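PDB 2O20: catabolite control protein A from Lactococcus lactis, which probably acts as a global transcriptional regulator of carbon catabolite repression and activation, binding DNA as a member of the LacI family. Local coordinates for residues Lys182-Met187 with Thr241-Ser246. The protein carries 1 engineered substitution. Sequence-based numbering, arbitrary orientation.
Sequences KIAYIM and TSAVVS
Tyr185 leans across Val244, its bridge partner on the neighbouring parallel strand. Its CG stands anti to the backbone N (chi1 -151°), which turns the ring over to the 242-245 strand. From CB outward, CG, CD2 and CE2 pass the carbonyl oxygen of Val244, which sits over one ring face, 3.8 Å above the plane and offset to the rim. CD1 lies near Val244 CB. Further out, Tyr185 CE1 packs on Val244 CG1 at 3.4 Å, and CZ and OH run past the same methyl. Ser246 CB lies at the ring edge, by CE2. An alanine in place of Tyr185 would probably leave Val244 CG1 without its aromatic cover and open a gap beside Tyr202, whose ring meets this one edge-to-face.

The Val244 oxygen also accepts the hydrogen bond of Ile186 N, at 2.9 Å. On strand 183-186, Ala184 bonds with both its N, to Ser242 O, and its O, from Val244 N. On the opposite sheet face, Ile186 and Val245 lie side by side, with Ile186 CD1 4.0 Å from Val245 CG2. At the start of the pair, one water joins Lys182 N to Thr241 OG1, which also bonds to Asn180.

These are the two central strands of a four-stranded parallel sheet with helices on both faces, part of the periplasmic-binding-protein-like sugar-binding fold of LacI-family regulators. Strand 218-219 lies beside 183-186, and 270-272 beside 242-245. Helices 164-177 and 193-208 cover the face of Ile183, Tyr185 and Val244; helices 225-237 and 248-260 cover that of Ala184, Ile186, Ala243 and Val245.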
loop_
_atom_site.group_PDB
_atom_site.type_symbol
_atom_site.label_atom_id
_atom_site.label_comp_id
_atom_site.label_asym_id
_atom_site.label_seq_id
_atom_site.Cartn_x
_atom_site.Cartn_y
_atom_site.Cartn_z
ATOM N N LYS D 182 -4.164 -10.351 -30.910
ATOM C CA LYS D 182 -3.106 -10.964 -30.103
ATOM C C LYS D 182 -3.165 -10.401 -28.688
ATOM O O LYS D 182 -2.732 -9.274 -28.442
ATOM C CB LYS D 182 -1.743 -10.747 -30.751
ATOM C CG LYS D 182 -1.564 -11.520 -32.057
ATOM C CD LYS D 182 -0.118 -11.551 -32.459
ATOM C CE LYS D 182 0.218 -12.610 -33.460
ATOM N NZ LYS D 182 1.669 -12.442 -33.855
ATOM N N ILE D 183 -3.787 -11.181 -27.795
ATOM C CA ILE D 183 -4.099 -10.754 -26.423
ATOM C C ILE D 183 -3.322 -11.667 -25.463
ATOM O O ILE D 183 -3.526 -12.879 -25.430
ATOM C CB ILE D 183 -5.626 -10.845 -26.120
ATOM C CG1 ILE D 183 -6.445 -10.029 -27.143
ATOM C CG2 ILE D 183 -5.907 -10.423 -24.718
ATOM C CD1 ILE D 183 -7.912 -10.440 -27.273
ATOM N N ALA D 184 -2.446 -11.070 -24.678
ATOM C CA ALA D 184 -1.730 -11.787 -23.627
ATOM C C ALA D 184 -2.573 -11.896 -22.347
ATOM O O ALA D 184 -3.375 -11.026 -22.046
ATOM C CB ALA D 184 -0.475 -11.120 -23.330
ATOM N N TYR D 185 -2.374 -12.991 -21.626
ATOM C CA TYR D 185 -2.837 -13.135 -20.247
ATOM C C TYR D 185 -1.617 -13.320 -19.326
ATOM O O TYR D 185 -0.792 -14.240 -19.491
ATOM C CB TYR D 185 -3.815 -14.318 -20.065
ATOM C CG TYR D 185 -4.772 -14.030 -18.925
ATOM C CD1 TYR D 185 -6.093 -13.682 -19.179
ATOM C CD2 TYR D 185 -4.330 -14.005 -17.600
ATOM C CE1 TYR D 185 -6.945 -13.356 -18.151
ATOM C CE2 TYR D 185 -5.197 -13.683 -16.552
ATOM C CZ TYR D 185 -6.497 -13.347 -16.851
ATOM O OH TYR D 185 -7.389 -13.022 -15.859
ATOM N N ILE D 186 -1.492 -12.426 -18.352
ATOM C CA ILE D 186 -0.379 -12.472 -17.395
ATOM C C ILE D 186 -0.963 -12.898 -16.011
ATOM O O ILE D 186 -1.874 -12.248 -15.485
ATOM C CB ILE D 186 0.382 -11.112 -17.309
ATOM C CG1 ILE D 186 1.013 -10.749 -18.662
ATOM C CG2 ILE D 186 1.475 -11.187 -16.271
ATOM C CD1 ILE D 186 1.314 -9.304 -18.841
ATOM N N MET D 187 -0.444 -13.983 -15.451
ATOM C CA MET D 187 -0.976 -14.554 -14.212
ATOM C C MET D 187 0.126 -15.034 -13.283
ATOM O O MET D 187 1.313 -14.974 -13.635
ATOM C CB MET D 187 -1.899 -15.748 -14.535
ATOM C CG MET D 187 -1.210 -16.890 -15.325
ATOM S SD MET D 187 -2.295 -18.344 -15.435
ATOM C CE MET D 187 -3.751 -17.609 -16.116
ATOM N N THR D 241 -0.796 -7.016 -28.637
ATOM C CA THR D 241 -1.227 -5.611 -28.661
ATOM C C THR D 241 -2.067 -5.220 -27.458
ATOM O O THR D 241 -2.512 -4.079 -27.375
ATOM C CB THR D 241 -2.027 -5.266 -29.931
ATOM O OG1 THR D 241 -3.201 -6.112 -29.997
ATOM C CG2 THR D 241 -1.135 -5.426 -31.184
ATOM N N SER D 242 -2.271 -6.157 -26.537
ATOM C CA SER D 242 -3.004 -5.906 -25.316
ATOM C C SER D 242 -2.736 -7.033 -24.328
ATOM O O SER D 242 -2.182 -8.081 -24.691
ATOM C CB SER D 242 -4.485 -5.782 -25.604
ATOM O OG SER D 242 -4.986 -6.981 -26.197
ATOM N N ALA D 243 -3.131 -6.811 -23.079
ATOM C CA ALA D 243 -3.001 -7.799 -22.039
ATOM C C ALA D 243 -4.065 -7.652 -20.953
ATOM O O ALA D 243 -4.407 -6.528 -20.561
ATOM C CB ALA D 243 -1.641 -7.677 -21.418
ATOM N N VAL D 244 -4.513 -8.799 -20.456
ATOM C CA VAL D 244 -5.286 -8.931 -19.200
ATOM C C VAL D 244 -4.299 -9.434 -18.151
ATOM O O VAL D 244 -3.533 -10.373 -18.405
ATOM C CB VAL D 244 -6.422 -9.937 -19.319
ATOM C CG1 VAL D 244 -7.280 -9.942 -18.011
ATOM C CG2 VAL D 244 -7.245 -9.644 -20.580
ATOM N N VAL D 245 -4.277 -8.756 -17.002
ATOM C CA VAL D 245 -3.284 -8.993 -15.976
ATOM C C VAL D 245 -3.981 -9.255 -14.622
ATOM O O VAL D 245 -4.874 -8.494 -14.203
ATOM C CB VAL D 245 -2.313 -7.791 -15.873
ATOM C CG1 VAL D 245 -1.187 -8.163 -14.922
ATOM C CG2 VAL D 245 -1.778 -7.366 -17.286
ATOM N N SER D 246 -3.664 -10.368 -13.981
ATOM C CA SER D 246 -4.430 -10.727 -12.809
ATOM C C SER D 246 -4.102 -9.879 -11.562
ATOM O O SER D 246 -4.988 -9.661 -10.747
ATOM C CB SER D 246 -4.292 -12.214 -12.490
ATOM O OG SER D 246 -2.976 -12.494 -12.143
HETATM O O HOH W 1 -3.911 -7.668 -32.110
HETATM O O HOH W 2 -0.290 -11.061 -12.740
#